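Local coordinates for protein GRMZM2G135359 pseudokinase (PDB 6CPY) that forms the kinase-like domain of a maize membrane receptor-like pseudokinase, a fold generally assigned ATP binding and protein kinase activity, though catalysis is doubtful for a pseudokinase, at residues 130-133 with 134-138; 244-247 with 248-252. One frame throughout, in Å; residues are numbered along the deposited sequence.

Interaction 1 of 2, residues 130-133 with 134-138; sequences LFEH and LHVRE
Phe-131 and His-135, one helical turn apart, bring their rings together obliquely: the centroids lie 4.6 Å apart and the planes are turned 52° against each other. The touch is made by one imidazole carbon, His-135 CD2, which sits over one face of the phenyl ring, offset toward its rim, 3.4 Å from Phe-131 CD2. Phe-131 holds CG trans to its own nitrogen (chi1 -175°), which carries the ring to His-135. Leu-134 CB lies over the centre of one face of the imidazole, and His-135 NE2 is hydrogen-bonded to Glu-227 of helix 214-230, a carboxylate that could favour a protonated ring. With an alanine at Phe-131, the imidazole would probably lose the surface that backs CD2 and be less firmly fixed in its rotation.

Apolar packing is carried by Leu-130 and Leu-134, whose branches meet with Leu-134 CD1 3.8 Å from Leu-130 CG. Leu-130 continues onto Val-224 and Ile-228, so this short helix, 130-135, is pinned against helix 214-230 in the helical C-lobe of the protein kinase fold. It follows the last strand of the five-stranded N-lobe sheet and corresponds in place to helix D of kinases.

Backbone bonds run along the same turn. Leu-134 N reaches Leu-130 O at 2.9 Å, and His-135 N reaches Phe-131 O at 2.9 Å. Val-136, where helical geometry ends, still donates from N to Glu-132 O at 2.9 Å, while its CB lies 3.3 Å from the same Glu-132 O. Beyond the turn, Lys-141 NZ is hydrogen-bonded to both His-133 O and Val-136 O, and His-133 ND1 to Glu-140 O.

Interaction 2 of 2, residues 244-247 with 248-252; sequences NWVS and RYFEG
Val-246 sets CG1 trans to its nitrogen (chi1 166°), whereas Phe-250 turns CG beside its own nitrogen (chi1 -71°); the two side chains therefore lie side by side, pointing the same way, with Val-246 CG1 3.5 Å from Phe-250 CE2. They belong to the last turns of helix 240-250 in the kinase C-lobe, which a Schellman motif closes. Glu-251 N to Ser-247 O, at 3.0 Å, is the last regular helix bond; the motif follows with Gly-252 N donating to Tyr-249 O at 3.0 Å and a positive phi at Gly-252, where a side chain would jam against the preceding carbonyl.

Across the ring from the valine, Tyr-249 CD2 rests over one face of Phe-250, near the rim at Phe-250 CD1. Val-246 reaches Leu-226 of helix 214-230, and Phe-250 packs on Val-279 of helix 269-282. On another flank, Arg-248 bends at chi3 and crosses Trp-245 obliquely, guanidinium and indole planes nearly perpendicular at 87°. The guanidinium is held from outside, NH2 in a salt bridge with Glu-258 and NH1 bonded to Gly-253 O, leaving Arg-248 NH2 4.1 Å from Trp-245 CD1.

How the interactions relate
Both contacts are local, held by backbone bonds and a few side chains, and both reach helix 214-230. Interaction 1 spans all of helix 130-135 and its exit; interaction 2 closes helix 240-250. Interaction 1 is partly buried, its centre about 16 Å from that of the chain, and includes two buried leucines and the buried His-133. Interaction 2 is a surface contact, its centre about 29 Å from that of the chain, with none of its touching residues buried. The centres of interactions 1 and 2 are about 25 Å apart. Chemistry follows place: partly exposed His-135 bonds Glu-227 beside a leucine pair in 130-138, whereas in 244-252 Arg-248 pairs with Glu-258, outside the segments, and a glycine ends the helix.

Interaction 1 of 2, residues 130-133 with 134-138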
loop_
_atom_site.group_PDB
_atom_site.type_symbol
_atom_site.label_atom_id
_atom_site.label_comp_id
_atom_site.label_asym_id
_atom_site.label_seq_id
_atom_site.Cartn_x
_atom_site.Cartn_y
_atom_site.Cartn_z
ATOM N N LEU A 130 -8.858 -1.315 -2.119
ATOM C CA LEU A 130 -9.296 -0.915 -3.448
ATOM C C LEU A 130 -9.882 -2.125 -4.195
ATOM O O LEU A 130 -10.933 -2.011 -4.834
ATOM C CB LEU A 130 -8.119 -0.298 -4.215
ATOM C CG LEU A 130 -8.357 0.115 -5.665
ATOM C CD1 LEU A 130 -9.489 1.120 -5.794
ATOM C CD2 LEU A 130 -7.073 0.675 -6.247
ATOM N N PHE A 131 -9.216 -3.276 -4.097
ATOM C CA PHE A 131 -9.685 -4.517 -4.734
ATOM C C PHE A 131 -11.138 -4.821 -4.361
ATOM O O PHE A 131 -11.955 -5.109 -5.243
ATOM C CB PHE A 131 -8.790 -5.712 -4.354
ATOM C CG PHE A 131 -9.156 -6.997 -5.069
ATOM C CD1 PHE A 131 -10.135 -7.834 -4.561
ATOM C CD2 PHE A 131 -8.520 -7.357 -6.252
ATOM C CE1 PHE A 131 -10.475 -9.003 -5.222
ATOM C CE2 PHE A 131 -8.854 -8.519 -6.915
ATOM C CZ PHE A 131 -9.832 -9.345 -6.397
ATOM N N GLU A 132 -11.442 -4.748 -3.068
ATOM C CA GLU A 132 -12.795 -4.987 -2.548
ATOM C C GLU A 132 -13.820 -4.067 -3.186
ATOM O O GLU A 132 -14.855 -4.529 -3.662
ATOM C CB GLU A 132 -12.844 -4.816 -1.021
ATOM C CG GLU A 132 -12.314 -6.017 -0.254
ATOM C CD GLU A 132 -11.960 -5.717 1.199
ATOM O OE1 GLU A 132 -12.108 -4.558 1.655
ATOM O OE2 GLU A 132 -11.517 -6.658 1.892
ATOM N N HIS A 133 -13.530 -2.768 -3.207
ATOM C CA HIS A 133 -14.457 -1.792 -3.779
ATOM C C HIS A 133 -14.618 -1.868 -5.281
ATOM O O HIS A 133 -15.683 -1.512 -5.792
ATOM C CB HIS A 133 -14.094 -0.375 -3.340
ATOM C CG HIS A 133 -14.551 -0.061 -1.958
ATOM N ND1 HIS A 133 -15.827 0.381 -1.682
ATOM C CD2 HIS A 133 -13.929 -0.191 -0.764
ATOM C CE1 HIS A 133 -15.960 0.541 -0.378
ATOM N NE2 HIS A 133 -14.823 0.204 0.204
ATOM N N LEU A 134 -13.595 -2.341 -5.990
ATOM C CA LEU A 134 -13.672 -2.504 -7.436
ATOM C C LEU A 134 -14.359 -3.803 -7.859
ATOM O O LEU A 134 -15.064 -3.820 -8.861
ATOM C CB LEU A 134 -12.281 -2.451 -8.069
ATOM C CG LEU A 134 -11.561 -1.100 -8.078
ATOM C CD1 LEU A 134 -10.182 -1.226 -8.691
ATOM C CD2 LEU A 134 -12.375 -0.054 -8.833
ATOM N N HIS A 135 -14.150 -4.879 -7.104
ATOM C CA HIS A 135 -14.501 -6.218 -7.581
ATOM C C HIS A 135 -15.530 -6.992 -6.737
ATOM O O HIS A 135 -16.184 -7.894 -7.260
ATOM C CB HIS A 135 -13.232 -7.057 -7.742
ATOM C CG HIS A 135 -12.163 -6.401 -8.557
ATOM N ND1 HIS A 135 -12.286 -6.166 -9.911
ATOM C CD2 HIS A 135 -10.937 -5.945 -8.206
ATOM C CE1 HIS A 135 -11.181 -5.596 -10.356
ATOM N NE2 HIS A 135 -10.349 -5.446 -9.339
ATOM N N VAL A 136 -15.693 -6.661 -5.461
ATOM C CA VAL A 136 -16.638 -7.412 -4.625
ATOM C C VAL A 136 -18.055 -6.839 -4.749
ATOM O O VAL A 136 -18.308 -5.672 -4.421
ATOM C CB VAL A 136 -16.182 -7.498 -3.153
ATOM C CG1 VAL A 136 -17.203 -8.251 -2.315
ATOM C CG2 VAL A 136 -14.822 -8.183 -3.065
ATOM N N ARG A 137 -18.967 -7.691 -5.224
ATOM C CA ARG A 137 -20.325 -7.303 -5.626
ATOM C C ARG A 137 -21.112 -6.523 -4.569
ATOM O O ARG A 137 -21.875 -5.609 -4.901
ATOM C CB ARG A 137 -21.116 -8.555 -6.027
ATOM N N GLU A 138 -20.919 -6.877 -3.303
ATOM C CA GLU A 138 -21.616 -6.216 -2.201
ATOM C C GLU A 138 -20.949 -4.909 -1.756
ATOM O O GLU A 138 -21.522 -4.178 -0.944
ATOM C CB GLU A 138 -21.745 -7.168 -1.019
#

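Interaction 2 of 2, residues 244-247 with 248-252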
loop_
_atom_site.group_PDB
_atom_site.type_symbol
_atom_site.label_atom_id
_atom_site.label_comp_id
_atom_site.label_asym_id
_atom_site.label_seq_id
_atom_site.Cartn_x
_atom_site.Cartn_y
_atom_site.Cartn_z
ATOM N N ASN A 244 -5.284 -9.679 -24.972
ATOM C CA ASN A 244 -5.779 -9.402 -26.330
ATOM C C ASN A 244 -6.830 -8.291 -26.326
ATOM O O ASN A 244 -6.975 -7.542 -27.299
ATOM C CB ASN A 244 -6.376 -10.667 -26.960
ATOM C CG ASN A 244 -5.356 -11.780 -27.129
ATOM O OD1 ASN A 244 -4.146 -11.540 -27.113
ATOM N ND2 ASN A 244 -5.843 -13.008 -27.292
ATOM N N TRP A 245 -7.571 -8.206 -25.227
ATOM C CA TRP A 245 -8.647 -7.234 -25.075
ATOM C C TRP A 245 -8.062 -5.838 -24.857
ATOM O O TRP A 245 -8.444 -4.873 -25.531
ATOM C CB TRP A 245 -9.537 -7.651 -23.906
ATOM C CG TRP A 245 -10.671 -6.732 -23.640
ATOM C CD1 TRP A 245 -11.895 -6.738 -24.246
ATOM C CD2 TRP A 245 -10.703 -5.679 -22.673
ATOM N NE1 TRP A 245 -12.688 -5.741 -23.724
ATOM C CE2 TRP A 245 -11.981 -5.078 -22.753
ATOM C CE3 TRP A 245 -9.774 -5.181 -21.752
ATOM C CZ2 TRP A 245 -12.354 -3.998 -21.943
ATOM C CZ3 TRP A 245 -10.143 -4.103 -20.947
ATOM C CH2 TRP A 245 -11.426 -3.525 -21.049
ATOM N N VAL A 246 -7.125 -5.742 -23.918
ATOM C CA VAL A 246 -6.344 -4.522 -23.715
ATOM C C VAL A 246 -5.607 -4.131 -25.000
ATOM O O VAL A 246 -5.629 -2.966 -25.408
ATOM C CB VAL A 246 -5.330 -4.699 -22.556
ATOM C CG1 VAL A 246 -4.291 -3.587 -22.535
ATOM C CG2 VAL A 246 -6.067 -4.766 -21.229
ATOM N N SER A 247 -4.951 -5.106 -25.631
ATOM C CA SER A 247 -4.250 -4.866 -26.896
ATOM C C SER A 247 -5.171 -4.257 -27.950
ATOM O O SER A 247 -4.768 -3.354 -28.675
ATOM C CB SER A 247 -3.629 -6.160 -27.436
ATOM O OG SER A 247 -2.510 -6.535 -26.651
ATOM N N ARG A 248 -6.402 -4.748 -28.023
ATOM C CA ARG A 248 -7.360 -4.240 -28.991
ATOM C C ARG A 248 -7.589 -2.754 -28.755
ATOM O O ARG A 248 -7.635 -1.988 -29.718
ATOM C CB ARG A 248 -8.690 -4.999 -28.950
ATOM C CG ARG A 248 -9.734 -4.384 -29.875
ATOM C CD ARG A 248 -10.766 -5.372 -30.363
ATOM N NE ARG A 248 -11.628 -5.860 -29.297
ATOM C CZ ARG A 248 -12.756 -5.283 -28.892
ATOM N NH1 ARG A 248 -13.193 -4.162 -29.451
ATOM N NH2 ARG A 248 -13.455 -5.843 -27.911
ATOM N N TYR A 249 -7.698 -2.338 -27.488
ATOM C CA TYR A 249 -7.847 -0.902 -27.197
ATOM C C TYR A 249 -6.646 -0.089 -27.690
ATOM O O TYR A 249 -6.803 0.880 -28.438
ATOM C CB TYR A 249 -8.063 -0.599 -25.705
ATOM C CG TYR A 249 -8.116 0.897 -25.484
ATOM C CD1 TYR A 249 -9.275 1.617 -25.766
ATOM C CD2 TYR A 249 -6.984 1.602 -25.095
ATOM C CE1 TYR A 249 -9.304 2.996 -25.629
ATOM C CE2 TYR A 249 -7.006 2.976 -24.943
ATOM C CZ TYR A 249 -8.171 3.662 -25.215
ATOM O OH TYR A 249 -8.193 5.024 -25.059
ATOM N N PHE A 250 -5.447 -0.473 -27.276
ATOM C CA PHE A 250 -4.258 0.310 -27.626
ATOM C C PHE A 250 -3.946 0.326 -29.127
ATOM O O PHE A 250 -3.287 1.246 -29.600
ATOM C CB PHE A 250 -3.057 -0.120 -26.786
ATOM C CG PHE A 250 -3.188 0.292 -25.351
ATOM C CD1 PHE A 250 -3.284 1.636 -25.030
ATOM C CD2 PHE A 250 -3.277 -0.644 -24.339
ATOM C CE1 PHE A 250 -3.444 2.047 -23.719
ATOM C CE2 PHE A 250 -3.430 -0.239 -23.018
ATOM C CZ PHE A 250 -3.517 1.105 -22.710
ATOM N N GLU A 251 -4.456 -0.658 -29.863
ATOM C CA GLU A 251 -4.257 -0.715 -31.314
ATOM C C GLU A 251 -5.355 0.022 -32.089
ATOM O O GLU A 251 -5.348 0.045 -33.324
ATOM C CB GLU A 251 -4.130 -2.169 -31.754
ATOM C CG GLU A 251 -2.849 -2.800 -31.220
ATOM C CD GLU A 251 -2.759 -4.293 -31.453
ATOM O OE1 GLU A 251 -3.725 -4.883 -31.979
ATOM O OE2 GLU A 251 -1.711 -4.875 -31.094
ATOM N N GLY A 252 -6.291 0.628 -31.362
ATOM C CA GLY A 252 -7.307 1.476 -31.957
ATOM C C GLY A 252 -8.603 0.796 -32.340
ATOM O O GLY A 252 -9.399 1.393 -33.069
#